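Local coordinates for putative membrane transport protein (Vibrio parahaemolyticus RIMD 2210633, PDB 3CK6) that probably mediates zinc uptake as a proton-coupled symporter, its cytoplasmic domain forming a funnel-shaped homopentamer, at residues W11-P16 with K132-L137; C36-P41 with I108-I113; D63-S68 with M95-I100. The protein carries 1 engineered substitution. All blocks are in the same frame, centred on the assembly; numbering follows the deposited sequence.

Interaction 1: W11-P16 with K132-L137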
# COMPACT_ATOMS: atom_id res chain seq x y z
N TRP E 11 -33.59 0.01 -28.07
CA TRP E 11 -33.00 0.71 -29.21
C TRP E 11 -32.17 -0.27 -30.03
O TRP E 11 -31.53 -1.16 -29.48
CB TRP E 11 -32.13 1.89 -28.77
CG TRP E 11 -32.93 3.07 -28.31
CD1 TRP E 11 -33.37 3.31 -27.05
CD2 TRP E 11 -33.43 4.15 -29.13
NE1 TRP E 11 -34.10 4.49 -27.01
CE2 TRP E 11 -34.16 5.01 -28.28
CE3 TRP E 11 -33.32 4.48 -30.49
CZ2 TRP E 11 -34.77 6.19 -28.74
CZ3 TRP E 11 -33.93 5.63 -30.95
CH2 TRP E 11 -34.64 6.48 -30.08
N ASP E 12 -32.19 -0.06 -31.34
CA ASP E 12 -31.41 -0.87 -32.26
C ASP E 12 -30.27 -0.03 -32.84
O ASP E 12 -30.51 0.99 -33.52
CB ASP E 12 -32.33 -1.41 -33.37
CG ASP E 12 -31.61 -2.32 -34.35
OD1 ASP E 12 -30.39 -2.56 -34.19
OD2 ASP E 12 -32.26 -2.79 -35.29
N PHE E 13 -29.03 -0.45 -32.56
CA PHE E 13 -27.80 0.20 -33.05
C PHE E 13 -27.13 -0.57 -34.19
O PHE E 13 -25.91 -0.40 -34.41
CB PHE E 13 -26.79 0.34 -31.92
CG PHE E 13 -27.23 1.30 -30.84
CD1 PHE E 13 -28.05 0.86 -29.80
CD2 PHE E 13 -26.84 2.63 -30.87
CE1 PHE E 13 -28.46 1.73 -28.80
CE2 PHE E 13 -27.24 3.51 -29.85
CZ PHE E 13 -28.05 3.06 -28.84
N SER E 14 -27.88 -1.40 -34.90
CA SER E 14 -27.33 -2.05 -36.10
C SER E 14 -26.80 -1.01 -37.10
O SER E 14 -25.74 -1.20 -37.72
CB SER E 14 -28.37 -2.95 -36.76
OG SER E 14 -28.76 -4.01 -35.90
N THR E 15 -27.53 0.08 -37.26
CA THR E 15 -27.11 1.16 -38.16
C THR E 15 -26.63 2.33 -37.30
O THR E 15 -26.98 2.40 -36.10
CB THR E 15 -28.27 1.60 -39.10
OG1 THR E 15 -29.16 2.48 -38.40
CG2 THR E 15 -29.06 0.38 -39.63
N PRO E 16 -25.83 3.25 -37.89
CA PRO E 16 -25.35 4.44 -37.17
C PRO E 16 -26.45 5.36 -36.63
O PRO E 16 -26.19 6.17 -35.74
CB PRO E 16 -24.53 5.19 -38.23
CG PRO E 16 -24.12 4.13 -39.21
CD PRO E 16 -25.28 3.19 -39.26
N LYS E 132 -23.83 6.30 -31.66
CA LYS E 132 -23.98 5.63 -32.95
C LYS E 132 -23.65 4.13 -32.91
O LYS E 132 -23.65 3.47 -33.95
CB LYS E 132 -23.14 6.35 -34.02
CG LYS E 132 -23.50 7.81 -34.21
CD LYS E 132 -23.34 8.22 -35.67
CE LYS E 132 -22.69 9.58 -35.82
NZ LYS E 132 -23.01 10.55 -34.73
N SER E 133 -23.38 3.60 -31.71
CA SER E 133 -22.96 2.21 -31.54
C SER E 133 -23.09 1.82 -30.08
O SER E 133 -23.19 2.70 -29.21
CB SER E 133 -21.50 2.02 -31.98
OG SER E 133 -20.62 2.60 -31.02
N LEU E 134 -23.08 0.52 -29.79
CA LEU E 134 -23.10 0.08 -28.39
C LEU E 134 -21.82 0.49 -27.67
O LEU E 134 -21.86 0.80 -26.49
CB LEU E 134 -23.33 -1.44 -28.25
CG LEU E 134 -24.67 -2.06 -28.66
CD1 LEU E 134 -24.69 -3.55 -28.32
CD2 LEU E 134 -25.85 -1.38 -28.01
N ALA E 135 -20.68 0.45 -28.37
CA ALA E 135 -19.40 0.93 -27.80
C ALA E 135 -19.51 2.39 -27.33
O ALA E 135 -19.10 2.75 -26.20
CB ALA E 135 -18.24 0.76 -28.80
N SER E 136 -20.10 3.23 -28.17
CA SER E 136 -20.30 4.63 -27.82
C SER E 136 -21.34 4.80 -26.72
O SER E 136 -21.17 5.62 -25.83
CB SER E 136 -20.66 5.45 -29.06
OG SER E 136 -20.97 6.79 -28.70
N LEU E 137 -22.42 4.01 -26.78
CA LEU E 137 -23.44 4.04 -25.75
C LEU E 137 -22.87 3.80 -24.35
O LEU E 137 -23.17 4.55 -23.41
CB LEU E 137 -24.53 3.00 -26.06
CG LEU E 137 -25.59 2.80 -24.97
CD1 LEU E 137 -26.38 4.10 -24.74
CD2 LEU E 137 -26.52 1.68 -25.34
O HOH W 1 -23.60 1.11 -35.09
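Phe-13 and Ser-133 bring their backbones to 5.5 Å between CA atoms, and Pro-16 meets Lys-132 more closely still at 4.6 Å between CA atoms, yet no direct hydrogen bond joins the two segments. A water bridges them instead, donating to Phe-13 O at 2.8 Å and to Lys-132 O. The Phe-13 ring carries the apolar part: its CD1 touches Leu-134 CD2 at 3.6 Å, and its CE1 reaches Leu-137 CD2 at 4.0 Å, while CD2 on the other flank comes near Ser-133 N. CG stands beside the backbone N (chi1 -67°), which turns the ring toward the helix. Here the loop leaving strand 7-12 covers the start of helix 134-161. Ser-133 is the N-cap of that helix, its OG accepting from Ser-136 N at 3.0 Å and 163°. On the loop side Asp-12 forms an Asx turn: OD1 takes the N-H of Ser-14 from above the carboxylate plane and the Ser-14 hydroxyl through its syn lone pair. Nearer the surface, CB, CG and CD of Lys-132 curl round Pro-16 O, each about 3.5 Å from it. Trp-33 of strand 32-37 and Leu-125 of helix 116-126 also pack on Phe-13.

Interaction 2: C36-P41 with I108-I113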
# COMPACT_ATOMS: atom_id res chain seq x y z
N CYS E 36 -33.98 -1.79 -18.64
CA CYS E 36 -35.00 -2.55 -17.88
C CYS E 36 -35.14 -2.17 -16.40
O CYS E 36 -34.20 -1.67 -15.79
CB CYS E 36 -34.73 -4.05 -17.94
SG CYS E 36 -34.44 -4.66 -19.61
N GLU E 37 -36.34 -2.43 -15.86
CA GLU E 37 -36.62 -2.33 -14.43
C GLU E 37 -36.10 -3.58 -13.70
O GLU E 37 -36.58 -4.68 -13.93
CB GLU E 37 -38.12 -2.16 -14.18
CG GLU E 37 -38.75 -0.89 -14.79
CD GLU E 37 -38.51 0.39 -13.98
OE1 GLU E 37 -37.54 0.43 -13.20
OE2 GLU E 37 -39.31 1.34 -14.14
N ARG E 38 -35.10 -3.39 -12.85
CA ARG E 38 -34.48 -4.51 -12.16
C ARG E 38 -35.44 -5.23 -11.19
O ARG E 38 -35.31 -6.44 -10.99
CB ARG E 38 -33.22 -4.04 -11.43
CG ARG E 38 -32.47 -5.12 -10.67
CD ARG E 38 -31.01 -4.74 -10.44
NE ARG E 38 -30.88 -3.66 -9.46
CZ ARG E 38 -30.45 -2.43 -9.74
NH1 ARG E 38 -30.39 -1.54 -8.76
NH2 ARG E 38 -30.09 -2.10 -10.99
N LEU E 39 -36.39 -4.50 -10.62
CA LEU E 39 -37.30 -5.06 -9.60
C LEU E 39 -38.61 -5.62 -10.12
O LEU E 39 -39.43 -6.10 -9.35
CB LEU E 39 -37.58 -4.03 -8.48
CG LEU E 39 -36.36 -3.60 -7.66
CD1 LEU E 39 -36.76 -2.60 -6.57
CD2 LEU E 39 -35.64 -4.80 -7.04
N HIS E 40 -38.80 -5.61 -11.42
CA HIS E 40 -40.03 -6.11 -12.01
C HIS E 40 -40.04 -7.64 -11.98
O HIS E 40 -39.05 -8.26 -12.39
CB HIS E 40 -40.15 -5.61 -13.44
CG HIS E 40 -41.53 -5.75 -14.00
ND1 HIS E 40 -42.04 -6.95 -14.44
CD2 HIS E 40 -42.51 -4.83 -14.19
CE1 HIS E 40 -43.28 -6.77 -14.87
NE2 HIS E 40 -43.58 -5.49 -14.74
N PRO E 41 -41.15 -8.25 -11.51
CA PRO E 41 -41.32 -9.71 -11.45
C PRO E 41 -40.92 -10.47 -12.72
O PRO E 41 -40.50 -11.62 -12.62
CB PRO E 41 -42.84 -9.90 -11.21
CG PRO E 41 -43.46 -8.53 -11.35
CD PRO E 41 -42.36 -7.56 -11.02
N ILE E 108 -27.70 -4.95 -22.08
CA ILE E 108 -28.87 -4.95 -21.21
C ILE E 108 -28.49 -4.19 -19.94
O ILE E 108 -27.58 -4.60 -19.22
CB ILE E 108 -29.31 -6.38 -20.80
CG1 ILE E 108 -29.60 -7.27 -22.02
CG2 ILE E 108 -30.52 -6.34 -19.88
CD1 ILE E 108 -29.78 -8.76 -21.61
N SER E 109 -29.17 -3.07 -19.70
CA SER E 109 -28.95 -2.31 -18.48
C SER E 109 -30.19 -2.37 -17.61
O SER E 109 -31.32 -2.41 -18.12
CB SER E 109 -28.54 -0.87 -18.79
OG SER E 109 -29.55 -0.19 -19.50
N THR E 110 -29.98 -2.40 -16.29
CA THR E 110 -31.06 -2.56 -15.33
C THR E 110 -30.95 -1.45 -14.29
O THR E 110 -29.84 -1.03 -13.93
CB THR E 110 -31.09 -3.94 -14.61
OG1 THR E 110 -29.98 -4.06 -13.70
CG2 THR E 110 -31.10 -5.12 -15.60
N ARG E 111 -32.10 -0.95 -13.86
CA ARG E 111 -32.15 0.13 -12.90
C ARG E 111 -33.19 -0.16 -11.83
O ARG E 111 -34.12 -0.95 -12.02
CB ARG E 111 -32.47 1.45 -13.62
CG ARG E 111 -33.90 1.51 -14.21
CD ARG E 111 -34.61 2.72 -13.69
NE ARG E 111 -36.04 2.78 -13.99
CZ ARG E 111 -36.58 3.66 -14.84
NH1 ARG E 111 -35.80 4.52 -15.50
NH2 ARG E 111 -37.89 3.67 -15.06
N LYS E 112 -33.05 0.51 -10.69
CA LYS E 112 -34.07 0.49 -9.65
C LYS E 112 -34.83 1.81 -9.71
O LYS E 112 -36.04 1.85 -9.72
CB LYS E 112 -33.43 0.30 -8.27
CG LYS E 112 -34.45 0.44 -7.08
CD LYS E 112 -33.94 -0.27 -5.85
CE LYS E 112 -33.15 0.67 -4.93
NZ LYS E 112 -32.93 0.05 -3.58
N ILE E 113 -34.08 2.90 -9.78
CA ILE E 113 -34.65 4.24 -9.80
C ILE E 113 -33.92 5.01 -10.89
O ILE E 113 -32.75 4.74 -11.11
CB ILE E 113 -34.45 4.92 -8.44
CG1 ILE E 113 -33.07 4.54 -7.88
CG2 ILE E 113 -35.52 4.47 -7.50
CD1 ILE E 113 -32.29 5.68 -7.29
O HOH W 2 -36.92 -1.56 -10.86
O HOH W 3 -37.90 2.10 -11.39
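Glu-37 OE1 is gripped by Arg-111 NE at 2.9 Å and by a water that also donates to Arg-111 O and accepts from Leu-39 N. Its partner oxygen OE2 takes Arg-111 NH2, likewise at 2.9 Å, so the guanidinium holds the carboxylate side-on with two nitrogens, one to each oxygen. The two side chains run alongside each other, but their flat groups are twisted 68° apart: both N-H groups approach from well above the carboxylate plane, while OE2 lies in the plane of the guanidinium. Arg-111 reaches this position with CG between the backbone N and the carbonyl carbon (chi1 67°) and a bend at chi2.

Beneath the salt bridge the backbones pair as parallel strands, Cys-36 bridging to Thr-110 and Glu-37 to Arg-111. Cys-36 N donates to Ser-109 O at 2.8 Å, Arg-111 N to Cys-36 O, and Arg-38 N to Arg-111 O at 2.8 Å. Strands 32-37 and 106-111 form the only parallel pair in the mixed sheet of this CorA-family cytoplasmic domain; Glu-37 and Arg-111 share one face, Cys-36 and Thr-110 the other, where Ile-43 of helix 43-49 covers them.

Past the last bridge, Arg-38 swings across Thr-110 at about a right angle. Its NH2 makes a weak bond to Thr-110 OG1 at 3.3 Å and a stronger one to Ser-97 O on the next strand, and Thr-110 OG1 itself bonds to Arg-99 O. One face of the Arg-38 guanidinium is covered by Arg-111 C and Lys-112 N. At the solvent-exposed end of the contact Leu-39 CD1 rests on the aliphatic part of Lys-112, 3.7 Å from its CD.

Interaction 3: D63-S68 with M95-I100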
# COMPACT_ATOMS: atom_id res chain seq x y z
N ASP E 63 -30.02 -8.14 -4.15
CA ASP E 63 -30.31 -6.97 -3.32
C ASP E 63 -29.08 -6.06 -3.20
O ASP E 63 -29.16 -4.85 -3.47
CB ASP E 63 -30.80 -7.39 -1.93
CG ASP E 63 -31.30 -6.20 -1.10
OD1 ASP E 63 -31.59 -5.13 -1.69
OD2 ASP E 63 -31.40 -6.34 0.15
N GLU E 64 -27.94 -6.64 -2.80
CA GLU E 64 -26.73 -5.86 -2.54
C GLU E 64 -25.79 -5.95 -3.74
O GLU E 64 -25.85 -6.91 -4.51
CB GLU E 64 -26.00 -6.40 -1.30
CG GLU E 64 -26.87 -6.64 -0.03
CD GLU E 64 -26.90 -5.46 0.95
OE1 GLU E 64 -27.21 -5.70 2.15
OE2 GLU E 64 -26.63 -4.31 0.53
N SER E 65 -24.94 -4.94 -3.89
CA SER E 65 -23.97 -4.91 -4.99
C SER E 65 -22.85 -3.92 -4.68
O SER E 65 -23.00 -3.04 -3.81
CB SER E 65 -24.66 -4.52 -6.31
OG SER E 65 -25.22 -3.21 -6.17
N ARG E 66 -21.73 -4.08 -5.38
CA ARG E 66 -20.67 -3.07 -5.43
C ARG E 66 -20.27 -2.83 -6.90
O ARG E 66 -20.36 -3.74 -7.74
CB ARG E 66 -19.47 -3.50 -4.60
CG ARG E 66 -18.71 -4.68 -5.24
CD ARG E 66 -17.53 -5.09 -4.39
NE ARG E 66 -16.34 -4.24 -4.52
CZ ARG E 66 -15.39 -4.38 -5.44
NH1 ARG E 66 -15.46 -5.32 -6.38
NH2 ARG E 66 -14.33 -3.56 -5.42
N PRO E 67 -19.83 -1.60 -7.24
CA PRO E 67 -19.30 -1.45 -8.60
C PRO E 67 -18.18 -2.46 -8.89
O PRO E 67 -17.28 -2.68 -8.06
CB PRO E 67 -18.75 -0.02 -8.63
CG PRO E 67 -19.59 0.71 -7.58
CD PRO E 67 -19.81 -0.32 -6.49
N SER E 68 -18.25 -3.05 -10.07
CA SER E 68 -17.34 -4.12 -10.42
C SER E 68 -17.48 -4.50 -11.88
O SER E 68 -18.50 -4.21 -12.53
CB SER E 68 -17.60 -5.36 -9.55
OG SER E 68 -18.99 -5.62 -9.44
N MSE E 95 -26.44 6.41 -3.42
CA MSE E 95 -26.24 6.25 -4.85
C MSE E 95 -26.95 5.03 -5.41
O MSE E 95 -27.04 3.99 -4.76
CB MSE E 95 -24.75 6.16 -5.16
CG MSE E 95 -23.96 7.31 -4.58
SE MSE E 95 -22.12 7.22 -5.21
CE MSE E 95 -22.36 7.59 -7.07
N LEU E 96 -27.47 5.20 -6.63
CA LEU E 96 -28.17 4.15 -7.37
C LEU E 96 -27.21 3.19 -8.06
O LEU E 96 -26.18 3.60 -8.59
CB LEU E 96 -29.09 4.77 -8.43
CG LEU E 96 -28.57 5.90 -9.35
CD1 LEU E 96 -27.74 5.41 -10.54
CD2 LEU E 96 -29.74 6.78 -9.82
N SER E 97 -27.59 1.92 -8.08
CA SER E 97 -26.82 0.91 -8.80
C SER E 97 -27.42 0.66 -10.20
O SER E 97 -28.62 0.38 -10.33
CB SER E 97 -26.77 -0.39 -8.01
OG SER E 97 -26.00 -1.33 -8.73
N ILE E 98 -26.56 0.77 -11.22
CA ILE E 98 -26.91 0.47 -12.60
C ILE E 98 -26.13 -0.81 -12.97
O ILE E 98 -24.90 -0.84 -12.87
CB ILE E 98 -26.52 1.62 -13.56
CG1 ILE E 98 -27.26 2.93 -13.26
CG2 ILE E 98 -26.67 1.17 -15.07
CD1 ILE E 98 -28.78 2.81 -13.25
N ARG E 99 -26.85 -1.86 -13.32
CA ARG E 99 -26.20 -3.13 -13.56
C ARG E 99 -26.38 -3.53 -15.01
O ARG E 99 -27.49 -3.64 -15.53
CB ARG E 99 -26.68 -4.18 -12.59
CG ARG E 99 -26.69 -3.61 -11.15
CD ARG E 99 -26.97 -4.66 -10.23
NE ARG E 99 -27.23 -4.12 -8.90
CZ ARG E 99 -27.89 -4.79 -7.97
NH1 ARG E 99 -28.38 -6.00 -8.24
NH2 ARG E 99 -28.10 -4.23 -6.78
N ILE E 100 -25.26 -3.72 -15.66
CA ILE E 100 -25.23 -3.83 -17.09
C ILE E 100 -24.62 -5.17 -17.49
O ILE E 100 -23.55 -5.55 -17.01
CB ILE E 100 -24.35 -2.69 -17.71
CG1 ILE E 100 -24.91 -1.31 -17.37
CG2 ILE E 100 -24.13 -2.93 -19.24
CD1 ILE E 100 -24.03 -0.20 -17.89
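Ser-65 CB sits over one face of the Arg-99 guanidinium, 3.2 Å above its plane and offset toward the rim, and the guanidinium of Arg-38 lies nearly parallel over the other, Arg-38 NE 3.5 Å from Arg-99 CZ. The edge is ringed by oxygens. Arg-99 NE donates to Ser-97 OG at 3.1 Å, almost straight at 165° and within the guanidinium plane; Asp-63 O lies in that plane too, 3.5 Å from NH2. NH1 bonds to the carbonyls of Leu-60 and Ala-62, which together with the Ser-97 bond fixes the rotation of the group.

The Arg-99 chain, extended from CG to NE, runs from strand 96-103 to the loop that links helix 54-60 to strand 68-71, and its guanidinium meets the chain where that helix ends. A cation here is probably favourable at the C-terminal end of a helix, and the carbonyls there may help offset two arginines lying face to face.

Ser-97 points to the same side of its strand as Arg-99, two residues on, its OG anti to the backbone N (chi1 -179°), where NE can reach it. Ser-65 turns its own hydroxyl into the same buried corner, with OG 3.1 Å from Arg-99 NH2 and 3.3 Å from Ser-97 OG. Farther along the loop Pro-67 packs on Phe-186 and Pro-189 of helix 173-199. The outward side of the loop meets the pentamer interface: Arg-66 makes a salt bridge with Glu-224 of a neighbouring subunit, and both Arg-66 and Ser-68 bond to Asn-217 of that subunit.

From the N terminus the chain passes 11-16, 36-41 and 63-68 in turn, then returns through 95-100, 108-113 and 132-137. Interaction 3 therefore closes the innermost loop, interaction 2 encloses it and interaction 1 encloses both; none cross. All three reach the same mixed sheet. Interaction 1 joins the loop after strand 7-12 to the start of the long helix 134-161, interaction 2 pairs two strands within the sheet, and interaction 3 fastens strand 96-103 to the loop before strand 68-71. Interactions 2 and 3 touch, with Thr-110 N probably bonded to Arg-99 O at 2.9 Å, whereas interaction 1 stays about 7 Å from either, between nearest atoms.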